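Suppressor protein MPT5 (Saccharomyces cerevisiae, PDB 5BZ1) binds target mRNAs through its Pumilio repeats, typically in their 3'-untranslated regions, and regulates gene expression post-transcriptionally, for example by repressing HO. Local coordinates at residues A[300-305]-A[359-364]; A[324-329]-A[366-371]; A[234-239]-A[258-263]; A[307-312]-A[373-378]. One frame throughout, in Å; residues are numbered along the deposited sequence.

Contact 1. Residues A[300-305]-A[359-364]; sequences TTIDIF and NDFSLK
Lys364 NZ reaches Asp303 OD1 at 2.7 Å, a salt bridge that ties helix 354-375 to helix 288-307. The lysine leaves its backbone with CG beside the backbone N (chi1 -73°), runs straight through CD and CE, and bends only at the last bond (chi4 -66°), which swings the ammonium onto the carboxylate. Asp303 OD1 receives it through its syn lone pair, on the side of OD2, which stays 3.3 Å from Lys364 NZ. Beside this polar link Ile302 makes contact with both of its branches. Its CG2 rests against Lys364 CB at 3.8 Å, at the root of the lysine chain, while its other branch ends in CD1, which touches Phe361 CE1 at 3.6 Å and meets the ring obliquely; the two side chains cross at about a right angle. The segments run nearly parallel, 13° apart, with their axes 10.5 Å from each other. With a leucine in place of Lys364, Asp303 would probably be left without this cationic mate and the charged strut between the helices would be lost. The contact thus couples a buried apolar layer, Ile302 with Phe361, to an ion pair at its partly exposed margin.

Contact 2. Residues A[324-329]-A[366-371]; sequences TLLDVK and GNLIVL
Thr324 OG1 is held at two points, by Glu258 OE2 and by the carbonyl of Tyr320 one turn earlier, just ahead of Leu325 and Leu326, which pack on Leu368 and Ile369. The packing itself is wholly aliphatic and buried. Leu326 CD2 is its pivot, lying 3.6 Å from Leu368 CD2 and 3.7 Å from Ile369 CD1, so that one methyl touches two side chains of the facing helix. Leu368 comes across Leu326 at about a right angle, whereas Ile369 slides past it in the opposite direction; the isoleucine's chain is turned at both torsions (chi1 -72°, chi2 -64°), which brings CD1 round to that methyl. Leu325 adds CD2 to Leu368 CD2 at 3.8 Å, again crosswise. Helix 318-326 stops here: Asp327 leaves helical geometry, and its OD1 accepts from Lys329 N at 3.3 Å in an Asx turn, the N-H arriving well above the carboxylate plane. The carbonyl of Leu326 is bound by the hydroxyl of Tyr331. Around the contact, Leu325 also leans on Phe305 of helix 288-307 and on Ile261 and Phe265 of helix 253-273, while Tyr395 of the C-terminal helix 385-398 touches Ile369. Helix 354-375 is therefore laid against the end of helix 318-326, within the all-helical C-terminal part of the Pumilio domain.

Contact 3. Residues A[234-239]-A[258-263]; sequences AELFNR and EKFIKK. With nucleotides of chain B.
Phe260 overlaps Phe237 of helix 229-240: its CE2 meets Phe237 CD1 at 3.9 Å, and Phe260 CZ lies 4.0 Å from Phe237 CB. Both phenylalanines hold CG anti to the backbone N, and the two side chains cross at about a right angle. Their ring planes are nearly parallel but widely displaced, so the rings adjoin without stacking. Leu236 CB, 4.4 Å from Phe260 CE1, touches the ring more loosely, and Ile297 of helix 288-307 packs against both aromatics. This is the side-by-side helix packing of Pumilio repeats, joining repeats 6 and 7 into the curved scaffold on whose inner face RNA lies. Helix 253-273 has that second duty too: Glu258 extends from it to guanine G2 of RNA chain B. Its OE1 takes N1 and N2 of the base, each at 2.6 Å, with N-H...O angles of 147° and 140°, so a single oxygen reads the two adjacent donors of the guanine's Watson-Crick edge. The other oxygen, OE2, is engaged from helix 318-326, which is likely to limit rotation of the carboxylate. With an alanine replacing Glu258, N1 and N2 of G2 would probably both lose their acceptor and the guanine would be recognised less surely. Farther along the helix, Lys259 and Lys263 form salt bridges with Asp224 and Asp229.

Contact 4. Residues A[307-312]-A[373-378]; sequences VNLNVL and KELLPS
Leu309 and Leu375 slide past each other in opposite directions, each aimed at the other's helix, and meet through their branched ends. Leu375 CD1 lies 3.6 Å from Leu309 CG and 3.8 Å from Leu309 CD2, so one methyl nestles beside the fork of the other leucine. The torsions differ: Leu309 carries CG anti to the backbone N (chi1 176°), while Leu375 has it beside the backbone N (chi1 -75°), its chain then running on extended. Its second methyl, CD2, faces Asn310, whose side chain crosses the leucine at about a right angle and brings OD1 to 4.2 Å, a van der Waals approach only. The polar business of that oxygen lies with Arg314, which donates to it through NH2. Here the short helix 309-312, in the eighth Pumilio repeat, is joined to the tail of helix 354-375, at the C-terminal end of the all-helical scaffold. Residues 376-378 form a 3-10 segment, with Ser378 N bonding to Leu375 O at 2.8 Å. Leu309 is buried and also packs on Leu368, Leu371 and Thr372, whereas Asn310 stands on the exposed side of the leucine pair.

How the contacts relate
Contacts 1, 2 and 4 follow one another along helix 354-375, which lies successively against helix 288-307, helix 318-326 and the short helix 309-312; their centres are 9 Å (1 to 2), 12 Å (2 to 4) and 16 Å (1 to 4) apart. In sequence contact 3 closes before the others open, contact 2 is nested inside the loop of contact 4, and contact 1 alternates with both. Phe237 reaches Thr300 and Thr301 from contact 3, while Phe305 bridges contact 1 to Leu325 and Leu312. A continuous helical core thus links the C-terminal end of the Pumilio domain to the guanine-binding helix 253-273 of contact 3, whose centre lies about 15 Å from that of contact 1.

Contact 1. Residues A[300-305]-A[359-364]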
loop_
_atom_site.group_PDB
_atom_site.type_symbol
_atom_site.label_atom_id
_atom_site.label_comp_id
_atom_site.label_asym_id
_atom_site.label_seq_id
_atom_site.Cartn_x
_atom_site.Cartn_y
_atom_site.Cartn_z
ATOM N N THR A 300 25.373 17.361 -0.631
ATOM C CA THR A 300 26.130 16.154 -0.317
ATOM C C THR A 300 25.934 15.090 -1.403
ATOM O O THR A 300 26.869 14.374 -1.765
ATOM C CB THR A 300 25.723 15.590 1.056
ATOM O OG1 THR A 300 25.789 16.631 2.040
ATOM C CG2 THR A 300 26.637 14.443 1.467
ATOM N N THR A 301 24.713 14.999 -1.922
ATOM C CA THR A 301 24.384 14.058 -2.989
ATOM C C THR A 301 25.130 14.401 -4.285
ATOM O O THR A 301 25.592 13.509 -5.001
ATOM C CB THR A 301 22.864 14.014 -3.249
ATOM O OG1 THR A 301 22.193 13.491 -2.094
ATOM C CG2 THR A 301 22.542 13.136 -4.453
ATOM N N ILE A 302 25.246 15.695 -4.579
ATOM C CA ILE A 302 25.969 16.147 -5.763
ATOM C C ILE A 302 27.450 15.788 -5.635
ATOM O O ILE A 302 28.076 15.368 -6.610
ATOM C CB ILE A 302 25.803 17.666 -5.996
ATOM C CG1 ILE A 302 24.334 18.017 -6.229
ATOM C CG2 ILE A 302 26.629 18.132 -7.188
ATOM C CD1 ILE A 302 24.069 19.503 -6.404
ATOM N N ASP A 303 27.997 15.946 -4.432
ATOM C CA ASP A 303 29.383 15.575 -4.150
ATOM C C ASP A 303 29.633 14.087 -4.414
ATOM O O ASP A 303 30.627 13.713 -5.034
ATOM C CB ASP A 303 29.742 15.907 -2.697
ATOM C CG ASP A 303 29.866 17.402 -2.441
ATOM O OD1 ASP A 303 30.052 18.166 -3.412
ATOM O OD2 ASP A 303 29.792 17.810 -1.259
ATOM N N ILE A 304 28.721 13.245 -3.937
ATOM C CA ILE A 304 28.839 11.800 -4.096
ATOM C C ILE A 304 28.768 11.385 -5.568
ATOM O O ILE A 304 29.588 10.595 -6.040
ATOM C CB ILE A 304 27.746 11.068 -3.297
ATOM C CG1 ILE A 304 27.920 11.321 -1.798
ATOM C CG2 ILE A 304 27.767 9.577 -3.590
ATOM C CD1 ILE A 304 26.805 10.741 -0.946
ATOM N N PHE A 305 27.790 11.925 -6.289
ATOM C CA PHE A 305 27.639 11.650 -7.714
ATOM C C PHE A 305 28.810 12.195 -8.529
ATOM O O PHE A 305 29.145 11.655 -9.581
ATOM C CB PHE A 305 26.320 12.225 -8.234
ATOM C CG PHE A 305 25.134 11.337 -7.991
ATOM C CD1 PHE A 305 24.296 10.983 -9.037
ATOM C CD2 PHE A 305 24.859 10.848 -6.721
ATOM C CE1 PHE A 305 23.199 10.161 -8.821
ATOM C CE2 PHE A 305 23.764 10.024 -6.500
ATOM C CZ PHE A 305 22.938 9.682 -7.552
ATOM N N ASN A 359 24.035 29.643 -4.446
ATOM C CA ASN A 359 25.389 29.863 -4.941
ATOM C C ASN A 359 26.236 28.592 -4.889
ATOM O O ASN A 359 26.965 28.279 -5.834
ATOM C CB ASN A 359 26.069 30.977 -4.145
ATOM C CG ASN A 359 27.448 31.316 -4.677
ATOM O OD1 ASN A 359 27.582 32.044 -5.661
ATOM N ND2 ASN A 359 28.481 30.794 -4.025
ATOM N N ASP A 360 26.140 27.863 -3.779
ATOM C CA ASP A 360 26.864 26.603 -3.632
ATOM C C ASP A 360 26.338 25.548 -4.608
ATOM O O ASP A 360 27.112 24.769 -5.166
ATOM C CB ASP A 360 26.768 26.086 -2.193
ATOM C CG ASP A 360 27.485 26.982 -1.198
ATOM O OD1 ASP A 360 28.642 27.372 -1.462
ATOM O OD2 ASP A 360 26.887 27.294 -0.147
ATOM N N PHE A 361 25.023 25.526 -4.806
ATOM C CA PHE A 361 24.407 24.573 -5.723
ATOM C C PHE A 361 24.869 24.802 -7.161
ATOM O O PHE A 361 25.277 23.862 -7.843
ATOM C CB PHE A 361 22.882 24.654 -5.653
ATOM C CG PHE A 361 22.187 23.802 -6.680
ATOM C CD1 PHE A 361 21.980 22.449 -6.449
ATOM C CD2 PHE A 361 21.748 24.349 -7.879
ATOM C CE1 PHE A 361 21.348 21.658 -7.393
ATOM C CE2 PHE A 361 21.117 23.565 -8.828
ATOM C CZ PHE A 361 20.914 22.217 -8.584
ATOM N N SER A 362 24.788 26.050 -7.615
ATOM C CA SER A 362 25.178 26.403 -8.977
ATOM C C SER A 362 26.624 26.024 -9.266
ATOM O O SER A 362 26.951 25.590 -10.372
ATOM C CB SER A 362 24.977 27.899 -9.225
ATOM O OG SER A 362 23.604 28.239 -9.220
ATOM N N LEU A 363 27.481 26.192 -8.267
ATOM C CA LEU A 363 28.890 25.840 -8.387
ATOM C C LEU A 363 29.069 24.326 -8.534
ATOM O O LEU A 363 29.727 23.860 -9.466
ATOM C CB LEU A 363 29.659 26.374 -7.173
ATOM C CG LEU A 363 31.162 26.138 -6.970
ATOM C CD1 LEU A 363 31.420 24.852 -6.192
ATOM C CD2 LEU A 363 31.937 26.136 -8.287
ATOM N N LYS A 364 28.483 23.563 -7.617
ATOM C CA LYS A 364 28.634 22.110 -7.622
ATOM C C LYS A 364 27.971 21.438 -8.827
ATOM O O LYS A 364 28.508 20.475 -9.378
ATOM C CB LYS A 364 28.091 21.501 -6.325
ATOM C CG LYS A 364 28.956 21.745 -5.096
ATOM C CD LYS A 364 28.366 21.046 -3.878
ATOM C CE LYS A 364 29.191 21.301 -2.623
ATOM N NZ LYS A 364 30.541 20.687 -2.702
#

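Contact 2. Residues A[324-329]-A[366-371]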
loop_
_atom_site.group_PDB
_atom_site.type_symbol
_atom_site.label_atom_id
_atom_site.label_comp_id
_atom_site.label_asym_id
_atom_site.label_seq_id
_atom_site.Cartn_x
_atom_site.Cartn_y
_atom_site.Cartn_z
ATOM N N THR A 324 18.732 12.228 -13.745
ATOM C CA THR A 324 17.736 12.904 -12.921
ATOM C C THR A 324 18.364 14.079 -12.165
ATOM O O THR A 324 17.774 15.157 -12.075
ATOM C CB THR A 324 17.070 11.927 -11.940
ATOM O OG1 THR A 324 16.219 11.032 -12.667
ATOM C CG2 THR A 324 16.245 12.674 -10.898
ATOM N N LEU A 325 19.571 13.872 -11.646
ATOM C CA LEU A 325 20.276 14.921 -10.916
ATOM C C LEU A 325 20.735 16.044 -11.849
ATOM O O LEU A 325 20.835 17.199 -11.433
ATOM C CB LEU A 325 21.477 14.335 -10.163
ATOM C CG LEU A 325 22.224 15.279 -9.216
ATOM C CD1 LEU A 325 21.351 15.632 -8.023
ATOM C CD2 LEU A 325 23.544 14.681 -8.751
ATOM N N LEU A 326 21.003 15.699 -13.107
ATOM C CA LEU A 326 21.550 16.650 -14.078
ATOM C C LEU A 326 20.479 17.464 -14.807
ATOM O O LEU A 326 20.785 18.488 -15.422
ATOM C CB LEU A 326 22.425 15.923 -15.107
ATOM C CG LEU A 326 23.768 15.350 -14.654
ATOM C CD1 LEU A 326 24.476 14.636 -15.793
ATOM C CD2 LEU A 326 24.646 16.450 -14.112
ATOM N N ASP A 327 19.231 17.010 -14.735
ATOM C CA ASP A 327 18.144 17.611 -15.513
ATOM C C ASP A 327 17.734 18.997 -15.004
ATOM O O ASP A 327 17.113 19.119 -13.945
ATOM C CB ASP A 327 16.928 16.683 -15.525
ATOM C CG ASP A 327 15.930 17.040 -16.610
ATOM O OD1 ASP A 327 16.115 18.072 -17.291
ATOM O OD2 ASP A 327 14.948 16.288 -16.773
ATOM N N VAL A 328 18.061 20.029 -15.781
ATOM C CA VAL A 328 17.799 21.420 -15.408
ATOM C C VAL A 328 16.301 21.722 -15.217
ATOM O O VAL A 328 15.937 22.713 -14.583
ATOM C CB VAL A 328 18.431 22.401 -16.429
ATOM C CG1 VAL A 328 17.582 22.486 -17.691
ATOM C CG2 VAL A 328 18.619 23.780 -15.813
ATOM N N LYS A 329 15.439 20.858 -15.751
ATOM C CA LYS A 329 13.999 20.994 -15.545
ATOM C C LYS A 329 13.641 20.886 -14.066
ATOM O O LYS A 329 12.676 21.494 -13.601
ATOM C CB LYS A 329 13.241 19.926 -16.332
ATOM C CG LYS A 329 13.020 20.280 -17.790
ATOM C CD LYS A 329 12.558 19.067 -18.583
ATOM C CE LYS A 329 12.560 19.349 -20.079
ATOM N NZ LYS A 329 12.291 18.119 -20.879
ATOM N N GLY A 366 27.326 22.914 -11.727
ATOM C CA GLY A 366 28.062 23.361 -12.896
ATOM C C GLY A 366 29.318 22.532 -13.085
ATOM O O GLY A 366 29.667 22.157 -14.207
ATOM N N ASN A 367 29.993 22.243 -11.978
ATOM C CA ASN A 367 31.190 21.413 -12.004
ATOM C C ASN A 367 30.875 19.989 -12.463
ATOM O O ASN A 367 31.637 19.386 -13.219
ATOM C CB ASN A 367 31.860 21.405 -10.626
ATOM C CG ASN A 367 33.003 20.406 -10.533
ATOM O OD1 ASN A 367 33.010 19.527 -9.668
ATOM N ND2 ASN A 367 33.971 20.531 -11.433
ATOM N N LEU A 368 29.745 19.458 -12.007
ATOM C CA LEU A 368 29.320 18.125 -12.416
ATOM C C LEU A 368 29.006 18.084 -13.912
ATOM O O LEU A 368 29.305 17.102 -14.594
ATOM C CB LEU A 368 28.111 17.666 -11.597
ATOM C CG LEU A 368 27.579 16.261 -11.892
ATOM C CD1 LEU A 368 28.689 15.245 -11.740
ATOM C CD2 LEU A 368 26.419 15.911 -10.978
ATOM N N ILE A 369 28.413 19.161 -14.420
ATOM C CA ILE A 369 28.093 19.267 -15.839
ATOM C C ILE A 369 29.353 19.205 -16.710
ATOM O O ILE A 369 29.393 18.477 -17.705
ATOM C CB ILE A 369 27.308 20.563 -16.147
ATOM C CG1 ILE A 369 25.879 20.475 -15.603
ATOM C CG2 ILE A 369 27.268 20.829 -17.643
ATOM C CD1 ILE A 369 25.044 19.385 -16.248
ATOM N N VAL A 370 30.380 19.967 -16.338
ATOM C CA VAL A 370 31.606 20.004 -17.131
ATOM C C VAL A 370 32.359 18.672 -17.069
ATOM O O VAL A 370 32.923 18.231 -18.068
ATOM C CB VAL A 370 32.529 21.210 -16.773
ATOM C CG1 VAL A 370 31.738 22.505 -16.758
ATOM C CG2 VAL A 370 33.223 21.010 -15.435
ATOM N N LEU A 371 32.351 18.025 -15.906
ATOM C CA LEU A 371 32.981 16.716 -15.768
ATOM C C LEU A 371 32.231 15.680 -16.605
ATOM O O LEU A 371 32.840 14.794 -17.209
ATOM C CB LEU A 371 33.041 16.284 -14.301
ATOM C CG LEU A 371 34.010 17.031 -13.385
ATOM C CD1 LEU A 371 33.944 16.491 -11.965
ATOM C CD2 LEU A 371 35.422 16.932 -13.921
#

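Contact 3. Residues A[234-239]-A[258-263]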
loop_
_atom_site.group_PDB
_atom_site.type_symbol
_atom_site.label_atom_id
_atom_site.label_comp_id
_atom_site.label_asym_id
_atom_site.label_seq_id
_atom_site.Cartn_x
_atom_site.Cartn_y
_atom_site.Cartn_z
ATOM N N ALA A 234 16.248 12.989 6.226
ATOM C CA ALA A 234 17.497 12.829 6.962
ATOM C C ALA A 234 17.707 11.385 7.422
ATOM O O ALA A 234 18.814 10.857 7.338
ATOM C CB ALA A 234 17.533 13.774 8.146
ATOM N N GLU A 235 16.643 10.756 7.916
ATOM C CA GLU A 235 16.718 9.381 8.402
ATOM C C GLU A 235 17.163 8.437 7.288
ATOM O O GLU A 235 18.095 7.651 7.468
ATOM C CB GLU A 235 15.362 8.934 8.948
ATOM C CG GLU A 235 15.412 7.683 9.801
ATOM C CD GLU A 235 15.660 7.987 11.262
ATOM O OE1 GLU A 235 15.188 9.042 11.737
ATOM O OE2 GLU A 235 16.325 7.172 11.935
ATOM N N LEU A 236 16.492 8.521 6.141
ATOM C CA LEU A 236 16.866 7.727 4.976
ATOM C C LEU A 236 18.295 8.022 4.542
ATOM O O LEU A 236 19.077 7.103 4.309
ATOM C CB LEU A 236 15.919 7.976 3.802
ATOM C CG LEU A 236 14.530 7.341 3.846
ATOM C CD1 LEU A 236 13.801 7.577 2.537
ATOM C CD2 LEU A 236 14.623 5.856 4.137
ATOM N N PHE A 237 18.638 9.301 4.432
ATOM C CA PHE A 237 19.954 9.661 3.928
ATOM C C PHE A 237 21.072 9.229 4.872
ATOM O O PHE A 237 22.135 8.815 4.418
ATOM C CB PHE A 237 20.055 11.155 3.622
ATOM C CG PHE A 237 21.263 11.512 2.806
ATOM C CD1 PHE A 237 21.357 11.113 1.476
ATOM C CD2 PHE A 237 22.311 12.225 3.364
ATOM C CE1 PHE A 237 22.472 11.427 0.716
ATOM C CE2 PHE A 237 23.430 12.543 2.610
ATOM C CZ PHE A 237 23.509 12.144 1.285
ATOM N N ASN A 238 20.834 9.319 6.177
ATOM C CA ASN A 238 21.824 8.871 7.154
ATOM C C ASN A 238 22.112 7.375 7.030
ATOM O O ASN A 238 23.259 6.942 7.142
ATOM C CB ASN A 238 21.376 9.207 8.578
ATOM C CG ASN A 238 21.377 10.699 8.854
ATOM O OD1 ASN A 238 21.996 11.475 8.127
ATOM N ND2 ASN A 238 20.686 11.108 9.914
ATOM N N ARG A 239 21.064 6.594 6.787
ATOM C CA ARG A 239 21.182 5.142 6.700
ATOM C C ARG A 239 21.774 4.672 5.371
ATOM O O ARG A 239 22.313 3.567 5.283
ATOM C CB ARG A 239 19.813 4.481 6.915
ATOM C CG ARG A 239 19.743 3.576 8.140
ATOM C CD ARG A 239 18.543 2.639 8.090
ATOM N NE ARG A 239 18.659 1.549 9.059
ATOM C CZ ARG A 239 19.441 0.486 8.894
ATOM N NH1 ARG A 239 20.188 0.371 7.804
ATOM N NH2 ARG A 239 19.486 -0.461 9.820
ATOM N N GLU A 258 16.181 7.996 -7.399
ATOM C CA GLU A 258 15.602 9.018 -8.268
ATOM C C GLU A 258 14.445 9.755 -7.594
ATOM O O GLU A 258 14.361 10.982 -7.647
ATOM C CB GLU A 258 15.105 8.398 -9.573
ATOM C CG GLU A 258 16.191 7.839 -10.474
ATOM C CD GLU A 258 15.650 7.425 -11.830
ATOM O OE1 GLU A 258 15.223 6.260 -11.969
ATOM O OE2 GLU A 258 15.648 8.267 -12.753
ATOM N N LYS A 259 13.544 9.001 -6.973
ATOM C CA LYS A 259 12.403 9.611 -6.306
ATOM C C LYS A 259 12.872 10.498 -5.155
ATOM O O LYS A 259 12.307 11.562 -4.914
ATOM C CB LYS A 259 11.433 8.551 -5.791
ATOM C CG LYS A 259 10.163 9.150 -5.207
ATOM C CD LYS A 259 9.072 8.118 -5.070
ATOM C CE LYS A 259 7.731 8.770 -4.770
ATOM N NZ LYS A 259 7.149 9.463 -5.952
ATOM N N PHE A 260 13.917 10.056 -4.461
ATOM C CA PHE A 260 14.487 10.812 -3.354
ATOM C C PHE A 260 15.053 12.141 -3.855
ATOM O O PHE A 260 14.804 13.198 -3.272
ATOM C CB PHE A 260 15.574 9.983 -2.664
ATOM C CG PHE A 260 16.152 10.632 -1.434
ATOM C CD1 PHE A 260 15.437 10.653 -0.245
ATOM C CD2 PHE A 260 17.418 11.204 -1.463
ATOM C CE1 PHE A 260 15.967 11.246 0.892
ATOM C CE2 PHE A 260 17.956 11.796 -0.329
ATOM C CZ PHE A 260 17.227 11.819 0.848
ATOM N N ILE A 261 15.809 12.078 -4.948
ATOM C CA ILE A 261 16.415 13.265 -5.541
ATOM C C ILE A 261 15.361 14.257 -6.039
ATOM O O ILE A 261 15.450 15.456 -5.756
ATOM C CB ILE A 261 17.387 12.888 -6.675
ATOM C CG1 ILE A 261 18.623 12.196 -6.095
ATOM C CG2 ILE A 261 17.805 14.120 -7.473
ATOM C CD1 ILE A 261 19.558 11.609 -7.141
ATOM N N LYS A 262 14.371 13.760 -6.778
ATOM C CA LYS A 262 13.269 14.599 -7.248
ATOM C C LYS A 262 12.531 15.257 -6.083
ATOM O O LYS A 262 12.090 16.401 -6.184
ATOM C CB LYS A 262 12.286 13.787 -8.097
ATOM C CG LYS A 262 12.815 13.378 -9.471
ATOM C CD LYS A 262 11.724 12.704 -10.298
ATOM C CE LYS A 262 12.185 11.358 -10.835
ATOM N NZ LYS A 262 11.105 10.653 -11.586
ATOM N N LYS A 263 12.402 14.530 -4.977
ATOM C CA LYS A 263 11.738 15.059 -3.791
ATOM C C LYS A 263 12.523 16.230 -3.199
ATOM O O LYS A 263 11.943 17.236 -2.786
ATOM C CB LYS A 263 11.558 13.963 -2.742
ATOM C CG LYS A 263 10.758 14.416 -1.535
ATOM C CD LYS A 263 10.563 13.300 -0.528
ATOM C CE LYS A 263 9.757 13.794 0.660
ATOM N NZ LYS A 263 8.407 14.283 0.258
ATOM P P G B 2 14.624 -0.438 -21.344
ATOM O OP1 G B 2 13.881 -1.671 -21.694
ATOM O OP2 G B 2 14.055 0.894 -21.675
ATOM O "O5'" G B 2 14.903 -0.467 -19.780
ATOM C "C5'" G B 2 15.713 -1.478 -19.203
ATOM C "C4'" G B 2 15.591 -1.470 -17.705
ATOM O "O4'" G B 2 16.127 -0.232 -17.180
ATOM C "C3'" G B 2 14.173 -1.514 -17.167
ATOM O "O3'" G B 2 13.634 -2.823 -17.159
ATOM C "C2'" G B 2 14.322 -0.896 -15.782
ATOM O "O2'" G B 2 14.809 -1.848 -14.847
ATOM C "C1'" G B 2 15.411 0.153 -16.028
ATOM N N9 G B 2 14.852 1.501 -16.246
ATOM C C8 G B 2 14.179 1.985 -17.346
ATOM N N7 G B 2 13.815 3.231 -17.202
ATOM C C5 G B 2 14.265 3.596 -15.939
ATOM C C6 G B 2 14.162 4.823 -15.233
ATOM O O6 G B 2 13.636 5.880 -15.592
ATOM N N1 G B 2 14.766 4.740 -13.985
ATOM C C2 G B 2 15.384 3.620 -13.483
ATOM N N2 G B 2 15.910 3.729 -12.255
ATOM N N3 G B 2 15.484 2.472 -14.126
ATOM C C4 G B 2 14.905 2.532 -15.340
#

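Contact 4. Residues A[307-312]-A[373-378]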
loop_
_atom_site.group_PDB
_atom_site.type_symbol
_atom_site.label_atom_id
_atom_site.label_comp_id
_atom_site.label_asym_id
_atom_site.label_seq_id
_atom_site.Cartn_x
_atom_site.Cartn_y
_atom_site.Cartn_z
ATOM N N VAL A 307 32.070 12.497 -7.316
ATOM C CA VAL A 307 33.161 11.572 -7.031
ATOM C C VAL A 307 33.002 10.263 -7.811
ATOM O O VAL A 307 33.970 9.737 -8.363
ATOM C CB VAL A 307 33.270 11.285 -5.515
ATOM C CG1 VAL A 307 34.243 10.151 -5.241
ATOM C CG2 VAL A 307 33.699 12.541 -4.758
ATOM N N ASN A 308 31.773 9.759 -7.876
ATOM C CA ASN A 308 31.499 8.467 -8.499
ATOM C C ASN A 308 30.956 8.570 -9.923
ATOM O O ASN A 308 30.356 7.622 -10.427
ATOM C CB ASN A 308 30.518 7.663 -7.636
ATOM C CG ASN A 308 31.076 7.342 -6.266
ATOM O OD1 ASN A 308 31.809 6.368 -6.094
ATOM N ND2 ASN A 308 30.732 8.163 -5.282
ATOM N N LEU A 309 31.183 9.714 -10.565
ATOM C CA LEU A 309 30.616 9.999 -11.888
ATOM C C LEU A 309 30.987 8.953 -12.938
ATOM O O LEU A 309 30.162 8.577 -13.773
ATOM C CB LEU A 309 31.047 11.393 -12.355
ATOM C CG LEU A 309 30.642 11.850 -13.758
ATOM C CD1 LEU A 309 29.136 11.811 -13.944
ATOM C CD2 LEU A 309 31.168 13.247 -14.032
ATOM N N ASN A 310 32.228 8.480 -12.882
ATOM C CA ASN A 310 32.737 7.533 -13.867
ATOM C C ASN A 310 32.001 6.188 -13.874
ATOM O O ASN A 310 31.836 5.566 -14.926
ATOM C CB ASN A 310 34.227 7.297 -13.643
ATOM C CG ASN A 310 34.888 6.637 -14.827
ATOM O OD1 ASN A 310 34.613 6.986 -15.974
ATOM N ND2 ASN A 310 35.752 5.665 -14.559
ATOM N N VAL A 311 31.580 5.740 -12.694
ATOM C CA VAL A 311 30.832 4.491 -12.562
ATOM C C VAL A 311 29.369 4.695 -12.946
ATOM O O VAL A 311 28.789 3.893 -13.680
ATOM C CB VAL A 311 30.920 3.936 -11.127
ATOM C CG1 VAL A 311 29.896 2.831 -10.899
ATOM C CG2 VAL A 311 32.322 3.428 -10.845
ATOM N N LEU A 312 28.788 5.784 -12.451
ATOM C CA LEU A 312 27.369 6.075 -12.638
ATOM C C LEU A 312 26.975 6.316 -14.100
ATOM O O LEU A 312 25.960 5.800 -14.565
ATOM C CB LEU A 312 26.966 7.274 -11.774
ATOM C CG LEU A 312 26.966 7.040 -10.263
ATOM C CD1 LEU A 312 26.930 8.355 -9.508
ATOM C CD2 LEU A 312 25.780 6.173 -9.858
ATOM N N LYS A 373 30.511 16.369 -19.385
ATOM C CA LYS A 373 30.806 16.690 -20.780
ATOM C C LYS A 373 32.152 16.108 -21.223
ATOM O O LYS A 373 32.285 15.633 -22.351
ATOM C CB LYS A 373 30.790 18.209 -20.997
ATOM C CG LYS A 373 30.728 18.639 -22.464
ATOM C CD LYS A 373 31.109 20.110 -22.645
ATOM C CE LYS A 373 30.074 21.062 -22.056
ATOM N NZ LYS A 373 29.062 21.508 -23.058
ATOM N N GLU A 374 33.141 16.143 -20.330
ATOM C CA GLU A 374 34.468 15.599 -20.621
ATOM C C GLU A 374 34.421 14.085 -20.834
ATOM O O GLU A 374 35.235 13.528 -21.571
ATOM C CB GLU A 374 35.444 15.913 -19.479
ATOM C CG GLU A 374 35.756 17.387 -19.251
ATOM C CD GLU A 374 36.684 17.601 -18.062
ATOM O OE1 GLU A 374 36.796 16.678 -17.226
ATOM O OE2 GLU A 374 37.299 18.685 -17.965
ATOM N N LEU A 375 33.469 13.430 -20.173
ATOM C CA LEU A 375 33.362 11.974 -20.191
ATOM C C LEU A 375 32.562 11.444 -21.377
ATOM O O LEU A 375 32.589 10.246 -21.661
ATOM C CB LEU A 375 32.728 11.473 -18.890
ATOM C CG LEU A 375 33.622 11.481 -17.654
ATOM C CD1 LEU A 375 32.887 10.923 -16.449
ATOM C CD2 LEU A 375 34.865 10.671 -17.932
ATOM N N LEU A 376 31.849 12.336 -22.059
ATOM C CA LEU A 376 30.988 11.956 -23.183
ATOM C C LEU A 376 31.639 11.076 -24.270
ATOM O O LEU A 376 31.018 10.119 -24.732
ATOM C CB LEU A 376 30.313 13.192 -23.791
ATOM C CG LEU A 376 29.196 13.786 -22.930
ATOM C CD1 LEU A 376 28.611 15.045 -23.551
ATOM C CD2 LEU A 376 28.110 12.749 -22.716
ATOM N N PRO A 377 32.888 11.382 -24.677
ATOM C CA PRO A 377 33.488 10.472 -25.662
ATOM C C PRO A 377 33.824 9.087 -25.096
ATOM O O PRO A 377 34.043 8.161 -25.877
ATOM C CB PRO A 377 34.775 11.199 -26.081
ATOM C CG PRO A 377 35.077 12.131 -24.961
ATOM C CD PRO A 377 33.741 12.559 -24.430
ATOM N N SER A 378 33.864 8.948 -23.772
ATOM C CA SER A 378 34.215 7.672 -23.149
ATOM C C SER A 378 33.029 6.705 -23.058
ATOM O O SER A 378 33.200 5.540 -22.694
ATOM C CB SER A 378 34.826 7.890 -21.761
ATOM O OG SER A 378 33.877 8.420 -20.854
#